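Local structure of FAD:protein FMN transferase (Vibrio cholerae, 6NXI) at residues E6-S11 with Y23-G28; P27-S32 with Q172-Y177; R249-R254 with G274-G279; V256-L261 with G270-L275. The protein probably transfers the FMN moiety of FAD onto a threonine hydroxyl of target flavoproteins, using magnesium, and belongs to the ApbE family. All blocks are in the same frame, centred on the assembly; numbering follows the deposited sequence.

From the N terminus, contact 1 closes first: strands 7-14 and 17-24 form a hairpin at the edge of the large antiparallel sheet. Contact 2 opens on Pro27 and Gly28, where contact 1 ends, and spans some 140 residues to bring the loop behind helix 157-171 against the turn that leads into helix 32-50; the two touch through Tyr23 and Ile174. Between centres, contact 3 lies about 39 Å from contact 1, and contact 4 about 30 Å from it; they share Gly274 and Leu275. The loop of contact 4 lies within the span of contact 3, which fastens the end of helix 265-278, while contact 4 seats its magnesium-binding part on the same sheet.

Contact 1: residues E6-S11 with Y23-G28; sequences EQVHLS and YIQQPG
The CB of Val8 sits over one face of the Tyr23 ring, toward its rim, and this pair is the dense part of a beta hairpin between strands 7-14 and 17-24. Val8 CB stands 3.8 Å from the centroid of the Tyr23 ring, a CH-pi contact, and both methyls lie near the phenol oxygen on that same face, with Val8 CG1 3.5 Å from Tyr23 OH. A chi1 of 69° sets Tyr23 CG between the backbone N and the carbonyl carbon, bringing the ring under its neighbour. Leu10 CD1 meets the ring at its edge, 4.1 Å from Tyr23 CE1. Val8 and Tyr23 also form a hydrogen-bonded antiparallel pair, with Val8 N to Tyr23 O and Tyr23 N to Val8 O both 2.9 Å. On the other face of the sheet, buried Ile24 rests its CD1 against Gln7 CB at 3.9 Å.

Toward solvent the join is slacker. Gln25 N still reaches Glu6 O at 2.8 Å, but their side chains merely run alongside each other, and a water bridges Glu6 N and Gln25 O.

Strand 7-14 is one of the sheet's two edge strands; helix 32-50 packs on Val8, Leu10 and Tyr23 through Ser32, Leu35 and Gln36.

Contact 2: residues P27-S32 with Q172-Y177; sequences PGIADS and QGIENY
A single water does the polar work between Ala30 and Gln172, since no direct hydrogen bond joins the two loops. It accepts from Ala30 N at 3.0 Å and donates twice to one residue, to the backbone oxygen of Gln172 at 2.7 Å and to Gln172 OE1 at 2.6 Å. Three bonds thus fix its position, and the amide of Gln172 is folded back to meet it: chi1 of -71° and chi2 of -66° bend the chain so that OE1 and the backbone O of Gln172 face the same water. The same OE1 lies 3.7 Å from the methyl of Ala30.

Gln172 stands where helix 157-171 ends. It is the first residue to leave helical geometry, and Gly173, with positive phi, is the C' residue of a Schellman motif, which turns the chain away from the helix and presents the carbonyls of Gln172 and Gly173 to Ile29.

Ile29 meets that turn with both branches. Its CG2 methyl packs on the backbone, 3.6 Å from Gln172 O, while CD1 reaches Ile174 CG1 at 3.8 Å, the two isoleucine side chains crossing at about a right angle. Behind this apolar pair stand Tyr23 of strand 17-24, which touches both, and Leu35 of helix 32-50, which touches Ile174. On the far side of Ala30, the side chain of Asp31 caps the start of that helix.

Contact 3: residues R249-R254 with G274-G279; sequences RPINNR and GLMVMG
Met276 O is gripped by two donors, the side-chain amide of Asn253 and the backbone N of Gly279. It belongs to the last turn of helix 265-278, where Gly279, with positive phi, is the first residue to leave helical geometry and also the N-cap position of helix 280-289. The bond from Asn253 ND2 to Met276 O is 2.9 Å long and nearly straight, 162° at the hydrogen, and the oxygen lies in the plane of the amide; that from Gly279 N is longer, at 3.3 Å.

Asn253 is poised for this by a chi1 of 70°, which turns its amide toward the helix end. OD1 is then held by Val255 N, so both ends of the amide are engaged and its rotation is fixed.

Beside this polar cluster Ile251 supplies the apolar half. In the conformer described, one of two modelled, it crosses both Met276 and Val277 at about a right angle, with separate branches for each: Ile251 CG2 meets Val277 CG2 at 3.9 Å, and Ile251 CD1 lies 3.6 Å from Met276 CG. Val277 also touches the bound FAD, so the loop 249-254 backs a residue of the cofactor pocket. A water ties a second carbonyl of the final turn to the asparagine, accepting from Asn253 ND2 at 2.9 Å and donating to Val277 O at 3.0 Å.

Contact 4: residues V256-L261 with G270-L275; sequences VSVTVL and GLATGL. With MG (magnesium ion), chain C; FAD (flavin-adenine dinucleotide), chain B.
Helix 265-278, which carries part of the magnesium site, packs on the large antiparallel sheet; the axis of its segment 270-275 comes within 7.4 Å of that of strand segment 256-261 and runs roughly antiparallel to it, at 145°. Val258 and Val260 point from the strand toward the helix and do the touching. The CG2 methyl of Val260 sits against the helix backbone, 3.6 Å from Ala272 CA, and its CG1 reaches Leu271 CB at 3.9 Å, where the two side chains cross at about a right angle. Val258 meets the helix further toward its C-terminal end, with CB 3.6 Å from Ala272 O and CG1 near Leu275 CB. The Ala272 methyl itself touches Val260 CG2, at 3.8 Å; Leu275 CD1 closes the row at 4.2 Å from Val260 CG2. No hydrogen bond crosses this interface.

Thr273 looks the other way. Its OG1, beside the backbone N at chi1 -53°, binds magnesium at 2.3 Å, and FAD O2A joins the same ion at 2.4 Å; Asp269 and Thr155 supply further ligands.

Strand 255-262 runs between strands 220-225 and 294-299, whose Ser225 and Val294 reach the helix through Ala272 and Leu275, while helix 75-90 packs on Leu271 through Leu87 and Leu90.

Contact 1: residues E6-S11 with Y23-G28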
# COMPACT_ATOMS: atom_id res chain seq x y z
N GLU A 6 -19.27 -16.05 17.82
CA GLU A 6 -19.96 -15.74 16.55
C GLU A 6 -19.06 -14.76 15.78
O GLU A 6 -18.78 -13.67 16.31
CB GLU A 6 -21.36 -15.15 16.78
CG GLU A 6 -22.10 -14.83 15.47
CD GLU A 6 -23.35 -13.94 15.51
OE1 GLU A 6 -23.93 -13.76 16.61
OE2 GLU A 6 -23.73 -13.41 14.43
N GLN A 7 -18.58 -15.19 14.61
CA GLN A 7 -17.83 -14.32 13.68
C GLN A 7 -18.82 -13.75 12.67
O GLN A 7 -19.66 -14.51 12.14
CB GLN A 7 -16.69 -15.09 13.01
CG GLN A 7 -15.98 -14.28 11.93
CD GLN A 7 -14.81 -15.05 11.38
OE1 GLN A 7 -14.90 -15.74 10.37
NE2 GLN A 7 -13.71 -14.99 12.10
N VAL A 8 -18.73 -12.46 12.39
CA VAL A 8 -19.44 -11.76 11.30
C VAL A 8 -18.40 -11.40 10.22
O VAL A 8 -17.33 -10.87 10.58
CB VAL A 8 -20.11 -10.51 11.85
CG1 VAL A 8 -20.80 -9.74 10.74
CG2 VAL A 8 -21.04 -10.81 13.02
N HIS A 9 -18.71 -11.69 8.97
CA HIS A 9 -17.92 -11.32 7.78
C HIS A 9 -18.70 -10.27 6.98
O HIS A 9 -19.82 -10.57 6.49
CB HIS A 9 -17.59 -12.59 7.03
CG HIS A 9 -16.86 -12.38 5.75
ND1 HIS A 9 -16.75 -13.38 4.80
CD2 HIS A 9 -16.22 -11.29 5.25
CE1 HIS A 9 -16.08 -12.92 3.77
NE2 HIS A 9 -15.71 -11.65 4.04
N LEU A 10 -18.16 -9.06 6.85
CA LEU A 10 -18.70 -8.04 5.96
C LEU A 10 -17.81 -7.92 4.72
O LEU A 10 -16.59 -8.02 4.85
CB LEU A 10 -18.68 -6.71 6.70
CG LEU A 10 -19.43 -6.68 8.03
CD1 LEU A 10 -19.31 -5.30 8.63
CD2 LEU A 10 -20.89 -7.08 7.88
N SER A 11 -18.41 -7.72 3.56
CA SER A 11 -17.64 -7.57 2.31
C SER A 11 -18.31 -6.51 1.46
O SER A 11 -19.55 -6.36 1.52
CB SER A 11 -17.54 -8.88 1.60
OG SER A 11 -16.59 -8.81 0.55
N TYR A 23 -15.18 -9.88 12.32
CA TYR A 23 -15.09 -9.47 13.74
C TYR A 23 -15.87 -10.47 14.57
O TYR A 23 -16.75 -11.19 14.06
CB TYR A 23 -15.51 -8.01 13.94
CG TYR A 23 -16.97 -7.77 13.72
CD1 TYR A 23 -17.44 -7.38 12.48
CD2 TYR A 23 -17.89 -7.90 14.75
CE1 TYR A 23 -18.79 -7.17 12.25
CE2 TYR A 23 -19.24 -7.68 14.53
CZ TYR A 23 -19.69 -7.31 13.27
OH TYR A 23 -21.02 -7.09 13.02
N ILE A 24 -15.59 -10.44 15.87
CA ILE A 24 -16.25 -11.36 16.83
C ILE A 24 -17.34 -10.58 17.55
O ILE A 24 -17.05 -9.56 18.14
CB ILE A 24 -15.26 -12.04 17.79
CG1 ILE A 24 -14.13 -12.73 17.02
CG2 ILE A 24 -16.04 -13.03 18.65
CD1 ILE A 24 -14.60 -13.71 15.94
N GLN A 25 -18.57 -11.07 17.45
CA GLN A 25 -19.75 -10.47 18.11
C GLN A 25 -19.46 -10.48 19.61
O GLN A 25 -18.92 -11.48 20.13
CB GLN A 25 -21.00 -11.25 17.69
CG GLN A 25 -22.29 -10.65 18.24
CD GLN A 25 -22.58 -9.28 17.68
OE1 GLN A 25 -22.24 -8.97 16.56
NE2 GLN A 25 -23.28 -8.45 18.45
N GLN A 26 -19.80 -9.39 20.28
CA GLN A 26 -19.68 -9.24 21.75
C GLN A 26 -20.94 -8.54 22.22
O GLN A 26 -21.63 -7.88 21.45
CB GLN A 26 -18.40 -8.47 22.09
CG GLN A 26 -17.17 -9.36 22.03
CD GLN A 26 -17.18 -10.46 23.06
OE1 GLN A 26 -17.40 -11.65 22.75
NE2 GLN A 26 -16.90 -10.09 24.29
N PRO A 27 -21.34 -8.70 23.50
CA PRO A 27 -22.52 -7.99 23.96
C PRO A 27 -22.38 -6.47 23.81
O PRO A 27 -21.30 -5.93 24.00
CB PRO A 27 -22.63 -8.43 25.43
CG PRO A 27 -21.89 -9.76 25.49
CD PRO A 27 -20.76 -9.61 24.49
N GLY A 28 -23.47 -5.82 23.43
CA GLY A 28 -23.60 -4.35 23.49
C GLY A 28 -23.05 -3.63 22.27
O GLY A 28 -22.99 -2.40 22.28
O HOH W 1 -19.24 -14.18 19.99

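Contact 2: residues P27-S32 with Q172-Y177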
# COMPACT_ATOMS: atom_id res chain seq x y z
N PRO A 27 -21.34 -8.70 23.50
CA PRO A 27 -22.52 -7.99 23.96
C PRO A 27 -22.38 -6.47 23.81
O PRO A 27 -21.30 -5.93 24.00
CB PRO A 27 -22.63 -8.43 25.43
CG PRO A 27 -21.89 -9.76 25.49
CD PRO A 27 -20.76 -9.61 24.49
N GLY A 28 -23.47 -5.82 23.43
CA GLY A 28 -23.60 -4.35 23.49
C GLY A 28 -23.05 -3.63 22.27
O GLY A 28 -22.99 -2.40 22.28
N ILE A 29 -22.61 -4.33 21.23
CA ILE A 29 -22.09 -3.62 20.03
C ILE A 29 -23.21 -3.44 19.00
O ILE A 29 -24.19 -4.19 19.02
CB ILE A 29 -20.85 -4.32 19.45
CG1 ILE A 29 -21.20 -5.66 18.81
CG2 ILE A 29 -19.76 -4.46 20.49
CD1 ILE A 29 -20.03 -6.22 18.02
N ALA A 30 -23.04 -2.45 18.13
CA ALA A 30 -23.94 -2.19 16.99
C ALA A 30 -24.13 -3.48 16.17
O ALA A 30 -23.19 -4.33 16.07
CB ALA A 30 -23.38 -1.07 16.16
N ASP A 31 -25.30 -3.58 15.56
CA ASP A 31 -25.64 -4.62 14.57
C ASP A 31 -24.74 -4.44 13.34
O ASP A 31 -24.27 -3.31 13.07
CB ASP A 31 -27.12 -4.53 14.20
CG ASP A 31 -27.44 -3.16 13.63
OD1 ASP A 31 -27.69 -3.09 12.42
OD2 ASP A 31 -27.41 -2.15 14.40
N SER A 32 -24.59 -5.51 12.57
CA SER A 32 -23.69 -5.56 11.38
C SER A 32 -24.13 -4.53 10.33
O SER A 32 -23.25 -3.92 9.68
CB SER A 32 -23.66 -6.95 10.81
OG SER A 32 -24.95 -7.34 10.36
N GLN A 172 -16.28 1.43 18.20
CA GLN A 172 -17.57 0.72 18.43
C GLN A 172 -17.41 -0.42 19.46
O GLN A 172 -18.40 -1.18 19.65
CB GLN A 172 -18.06 0.21 17.06
CG GLN A 172 -18.54 1.32 16.14
CD GLN A 172 -19.79 2.00 16.65
OE1 GLN A 172 -20.71 1.34 17.08
NE2 GLN A 172 -19.82 3.32 16.63
N GLY A 173 -16.25 -0.54 20.12
CA GLY A 173 -16.01 -1.53 21.20
C GLY A 173 -15.81 -2.91 20.64
O GLY A 173 -15.99 -3.88 21.38
N ILE A 174 -15.29 -3.00 19.41
CA ILE A 174 -14.93 -4.30 18.79
C ILE A 174 -13.42 -4.49 18.90
O ILE A 174 -12.69 -3.76 18.23
CB ILE A 174 -15.43 -4.35 17.34
CG1 ILE A 174 -16.95 -4.20 17.30
CG2 ILE A 174 -15.00 -5.60 16.59
CD1 ILE A 174 -17.46 -3.86 15.94
N GLU A 175 -13.00 -5.46 19.70
CA GLU A 175 -11.57 -5.61 20.03
C GLU A 175 -11.02 -6.88 19.37
O GLU A 175 -9.83 -7.09 19.52
CB GLU A 175 -11.37 -5.53 21.54
CG GLU A 175 -11.85 -4.18 22.13
CD GLU A 175 -11.34 -2.84 21.56
OE1 GLU A 175 -10.20 -2.78 21.08
OE2 GLU A 175 -12.07 -1.81 21.62
N ASN A 176 -11.84 -7.62 18.62
CA ASN A 176 -11.37 -8.83 17.90
C ASN A 176 -11.78 -8.69 16.43
O ASN A 176 -12.95 -8.87 16.08
CB ASN A 176 -11.93 -10.10 18.51
CG ASN A 176 -11.64 -10.17 19.98
OD1 ASN A 176 -10.55 -10.56 20.37
ND2 ASN A 176 -12.60 -9.77 20.82
N TYR A 177 -10.82 -8.40 15.55
CA TYR A 177 -11.18 -8.17 14.14
C TYR A 177 -10.00 -8.46 13.22
O TYR A 177 -8.82 -8.34 13.63
CB TYR A 177 -11.66 -6.74 13.91
CG TYR A 177 -10.68 -5.63 14.26
CD1 TYR A 177 -9.63 -5.31 13.43
CD2 TYR A 177 -10.81 -4.89 15.42
CE1 TYR A 177 -8.69 -4.34 13.76
CE2 TYR A 177 -9.91 -3.87 15.74
CZ TYR A 177 -8.83 -3.63 14.92
OH TYR A 177 -7.89 -2.67 15.18
O HOH W 2 -20.87 -0.55 18.82

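Contact 3: residues R249-R254 with G274-G279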
# COMPACT_ATOMS: atom_id res chain seq x y z
N ARG A 249 10.96 3.38 -15.24
CA ARG A 249 10.40 2.13 -15.78
C ARG A 249 9.96 1.18 -14.68
O ARG A 249 10.43 1.23 -13.54
CB ARG A 249 11.44 1.42 -16.64
CG ARG A 249 12.01 2.25 -17.78
CD ARG A 249 13.12 1.49 -18.50
NE ARG A 249 13.64 2.30 -19.60
CZ ARG A 249 13.14 2.32 -20.82
NH1 ARG A 249 12.12 1.55 -21.13
NH2 ARG A 249 13.67 3.11 -21.73
N PRO A 250 9.11 0.19 -15.01
CA PRO A 250 8.87 -0.91 -14.09
C PRO A 250 10.15 -1.49 -13.49
O PRO A 250 11.18 -1.67 -14.15
CB PRO A 250 8.08 -1.90 -14.92
CG PRO A 250 7.33 -1.03 -15.91
CD PRO A 250 8.31 0.07 -16.24
N ILE A 251 10.07 -1.82 -12.20
CA ILE A 251 11.24 -2.36 -11.48
C ILE A 251 11.75 -3.60 -12.19
O ILE A 251 10.95 -4.39 -12.72
CB ILE A 251 10.97 -2.61 -9.99
CG1 ILE A 251 9.77 -3.54 -9.74
CG2 ILE A 251 10.85 -1.28 -9.29
CD1 ILE A 251 9.72 -4.07 -8.32
N ASN A 252 13.06 -3.70 -12.20
CA ASN A 252 13.81 -4.82 -12.79
C ASN A 252 14.83 -5.19 -11.72
O ASN A 252 15.97 -4.62 -11.73
CB ASN A 252 14.42 -4.35 -14.10
CG ASN A 252 15.21 -5.46 -14.75
OD1 ASN A 252 14.94 -6.62 -14.48
ND2 ASN A 252 16.18 -5.08 -15.56
N ASN A 253 14.41 -5.99 -10.76
CA ASN A 253 15.31 -6.50 -9.72
C ASN A 253 14.87 -7.93 -9.40
O ASN A 253 13.98 -8.40 -10.10
CB ASN A 253 15.49 -5.55 -8.54
CG ASN A 253 14.26 -5.41 -7.67
OD1 ASN A 253 13.39 -6.28 -7.70
ND2 ASN A 253 14.22 -4.34 -6.89
N ARG A 254 15.48 -8.54 -8.39
CA ARG A 254 15.31 -9.98 -8.09
C ARG A 254 14.11 -10.13 -7.16
O ARG A 254 13.80 -11.29 -6.83
CB ARG A 254 16.56 -10.59 -7.46
CG ARG A 254 17.72 -10.80 -8.42
CD ARG A 254 18.97 -11.17 -7.64
NE ARG A 254 19.62 -10.01 -7.06
CZ ARG A 254 20.51 -9.24 -7.70
NH1 ARG A 254 20.85 -9.46 -8.96
NH2 ARG A 254 21.05 -8.21 -7.05
N GLY A 274 8.14 0.45 -1.11
CA GLY A 274 9.42 1.15 -1.08
C GLY A 274 10.58 0.21 -0.95
O GLY A 274 11.54 0.32 -1.76
N LEU A 275 10.51 -0.75 -0.03
CA LEU A 275 11.61 -1.71 0.15
C LEU A 275 11.73 -2.60 -1.11
O LEU A 275 12.87 -2.91 -1.54
CB LEU A 275 11.40 -2.51 1.43
CG LEU A 275 11.37 -1.70 2.72
CD1 LEU A 275 11.15 -2.64 3.90
CD2 LEU A 275 12.64 -0.90 2.95
N MET A 276 10.63 -2.96 -1.75
CA MET A 276 10.68 -3.74 -3.02
C MET A 276 11.50 -3.00 -4.09
O MET A 276 12.36 -3.62 -4.74
CB MET A 276 9.27 -4.04 -3.53
CG MET A 276 9.27 -4.85 -4.79
SD MET A 276 7.83 -5.97 -4.73
CE MET A 276 8.08 -6.70 -6.34
N VAL A 277 11.28 -1.71 -4.25
CA VAL A 277 11.98 -0.86 -5.26
C VAL A 277 13.46 -0.76 -4.86
O VAL A 277 14.34 -0.74 -5.77
CB VAL A 277 11.32 0.52 -5.43
CG1 VAL A 277 12.15 1.43 -6.28
CG2 VAL A 277 9.88 0.42 -5.95
N MET A 278 13.77 -0.72 -3.56
CA MET A 278 15.19 -0.60 -3.09
C MET A 278 15.98 -1.86 -3.45
O MET A 278 17.20 -1.73 -3.74
CB MET A 278 15.26 -0.39 -1.57
CG MET A 278 14.73 0.94 -1.14
SD MET A 278 15.01 1.17 0.66
CE MET A 278 16.65 1.87 0.64
N GLY A 279 15.32 -3.02 -3.47
CA GLY A 279 15.98 -4.30 -3.66
C GLY A 279 16.42 -4.89 -2.34
O GLY A 279 16.31 -4.20 -1.29
O HOH W 3 16.43 -2.49 -6.93

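Contact 4: residues V256-L261 with G270-L275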
# COMPACT_ATOMS: atom_id res chain seq x y z
N VAL A 256 10.68 -10.74 -5.53
CA VAL A 256 9.40 -11.38 -5.91
C VAL A 256 8.28 -10.75 -5.06
O VAL A 256 7.24 -10.39 -5.62
CB VAL A 256 9.47 -12.89 -5.68
CG1 VAL A 256 8.09 -13.53 -5.81
CG2 VAL A 256 10.49 -13.54 -6.59
N SER A 257 8.51 -10.63 -3.76
CA SER A 257 7.48 -10.08 -2.85
C SER A 257 8.16 -9.51 -1.62
O SER A 257 9.22 -9.98 -1.19
CB SER A 257 6.41 -11.11 -2.50
OG SER A 257 6.91 -12.10 -1.60
N VAL A 258 7.46 -8.59 -0.97
CA VAL A 258 7.92 -7.99 0.28
C VAL A 258 6.71 -7.94 1.18
O VAL A 258 5.70 -7.34 0.75
CB VAL A 258 8.50 -6.58 0.05
CG1 VAL A 258 8.92 -5.98 1.36
CG2 VAL A 258 9.65 -6.60 -0.96
N THR A 259 6.85 -8.54 2.35
CA THR A 259 5.86 -8.48 3.44
C THR A 259 6.42 -7.63 4.59
O THR A 259 7.52 -7.93 5.07
CB THR A 259 5.52 -9.88 3.94
OG1 THR A 259 5.12 -10.62 2.78
CG2 THR A 259 4.39 -9.81 4.95
N VAL A 260 5.65 -6.64 5.06
CA VAL A 260 6.03 -5.72 6.14
C VAL A 260 4.95 -5.76 7.22
O VAL A 260 3.75 -5.66 6.90
CB VAL A 260 6.24 -4.29 5.61
CG1 VAL A 260 6.55 -3.35 6.75
CG2 VAL A 260 7.32 -4.23 4.53
N LEU A 261 5.39 -5.87 8.47
CA LEU A 261 4.52 -5.60 9.64
C LEU A 261 4.77 -4.19 10.18
O LEU A 261 5.91 -3.75 10.29
CB LEU A 261 4.80 -6.61 10.73
CG LEU A 261 4.87 -8.07 10.30
CD1 LEU A 261 5.15 -8.97 11.52
CD2 LEU A 261 3.60 -8.48 9.61
N GLY A 270 3.16 1.53 2.45
CA GLY A 270 4.24 2.33 1.86
C GLY A 270 5.56 1.60 1.92
O GLY A 270 6.30 1.60 0.91
N LEU A 271 5.86 1.00 3.06
CA LEU A 271 7.16 0.32 3.27
C LEU A 271 7.32 -0.87 2.34
O LEU A 271 8.41 -1.01 1.73
CB LEU A 271 7.30 -0.11 4.72
CG LEU A 271 7.74 1.03 5.64
CD1 LEU A 271 7.67 0.56 7.07
CD2 LEU A 271 9.13 1.54 5.32
N ALA A 272 6.27 -1.66 2.18
CA ALA A 272 6.40 -2.89 1.37
C ALA A 272 6.80 -2.48 -0.06
O ALA A 272 7.69 -3.12 -0.64
CB ALA A 272 5.12 -3.67 1.44
N THR A 273 6.14 -1.46 -0.62
CA THR A 273 6.43 -1.06 -2.02
C THR A 273 7.85 -0.45 -2.05
O THR A 273 8.64 -0.72 -2.97
CB THR A 273 5.35 -0.11 -2.55
OG1 THR A 273 4.02 -0.67 -2.37
CG2 THR A 273 5.62 0.17 -4.02
N GLY A 274 8.14 0.45 -1.11
CA GLY A 274 9.42 1.15 -1.08
C GLY A 274 10.58 0.21 -0.95
O GLY A 274 11.54 0.32 -1.76
N LEU A 275 10.51 -0.75 -0.03
CA LEU A 275 11.61 -1.71 0.15
C LEU A 275 11.73 -2.60 -1.11
O LEU A 275 12.87 -2.91 -1.54
CB LEU A 275 11.40 -2.51 1.43
CG LEU A 275 11.37 -1.70 2.72
CD1 LEU A 275 11.15 -2.64 3.90
CD2 LEU A 275 12.64 -0.90 2.95
MG MG C . 2.25 0.01 -0.99
PA FAD B . 1.41 -1.40 -4.06
O1A FAD B . 2.47 -2.40 -4.36
O2A FAD B . 1.01 -1.16 -2.65
O5B FAD B . 1.78 0.01 -4.71
C5B FAD B . 1.84 0.00 -6.17
C4B FAD B . 1.08 1.17 -6.75
O4B FAD B . 1.63 2.44 -6.32
C3B FAD B . 1.14 1.19 -8.27
O3B FAD B . 0.02 0.49 -8.81
C2B FAD B . 1.16 2.68 -8.61
O2B FAD B . -0.14 3.22 -8.61
C1B FAD B . 1.96 3.25 -7.44
N9A FAD B . 3.40 3.24 -7.58
C8A FAD B . 4.20 2.51 -8.48
N7A FAD B . 5.47 2.64 -8.22
C5A FAD B . 5.56 3.52 -7.15
C6A FAD B . 6.66 4.06 -6.47
N6A FAD B . 7.94 3.73 -6.71
N1A FAD B . 6.38 4.86 -5.42
C2A FAD B . 5.09 5.17 -5.17
N3A FAD B . 3.97 4.72 -5.74
C4A FAD B . 4.29 3.89 -6.75
N1 FAD B . -8.12 1.05 -9.21
C2 FAD B . -9.10 1.10 -10.18
O2 FAD B . -9.03 0.36 -11.18
N3 FAD B . -10.18 1.92 -10.07
C4 FAD B . -10.35 2.76 -9.00
O4 FAD B . -11.32 3.51 -8.95
C4X FAD B . -9.34 2.76 -7.98
N5 FAD B . -9.47 3.57 -6.96
C5X FAD B . -8.49 3.57 -6.00
C6 FAD B . -8.59 4.44 -4.90
C7 FAD B . -7.65 4.50 -3.89
C7M FAD B . -7.83 5.46 -2.74
C8 FAD B . -6.54 3.62 -3.96
C8M FAD B . -5.47 3.63 -2.90
C9 FAD B . -6.42 2.75 -5.05
C9A FAD B . -7.38 2.69 -6.07
N10 FAD B . -7.28 1.85 -7.18
C10 FAD B . -8.25 1.85 -8.17
C1' FAD B . -6.17 0.87 -7.27
C2' FAD B . -4.86 1.44 -7.68
O2' FAD B . -4.94 1.96 -9.00
C3' FAD B . -3.79 0.34 -7.63
O3' FAD B . -4.06 -0.70 -8.55
C4' FAD B . -3.67 -0.36 -6.29
O4' FAD B . -3.80 0.60 -5.26
C5' FAD B . -2.39 -1.17 -6.20
O5' FAD B . -2.25 -1.62 -4.83
P FAD B . -1.16 -2.72 -4.49
O1P FAD B . -1.18 -3.81 -5.46
O2P FAD B . -1.37 -2.91 -3.00
O3P FAD B . 0.13 -1.85 -4.83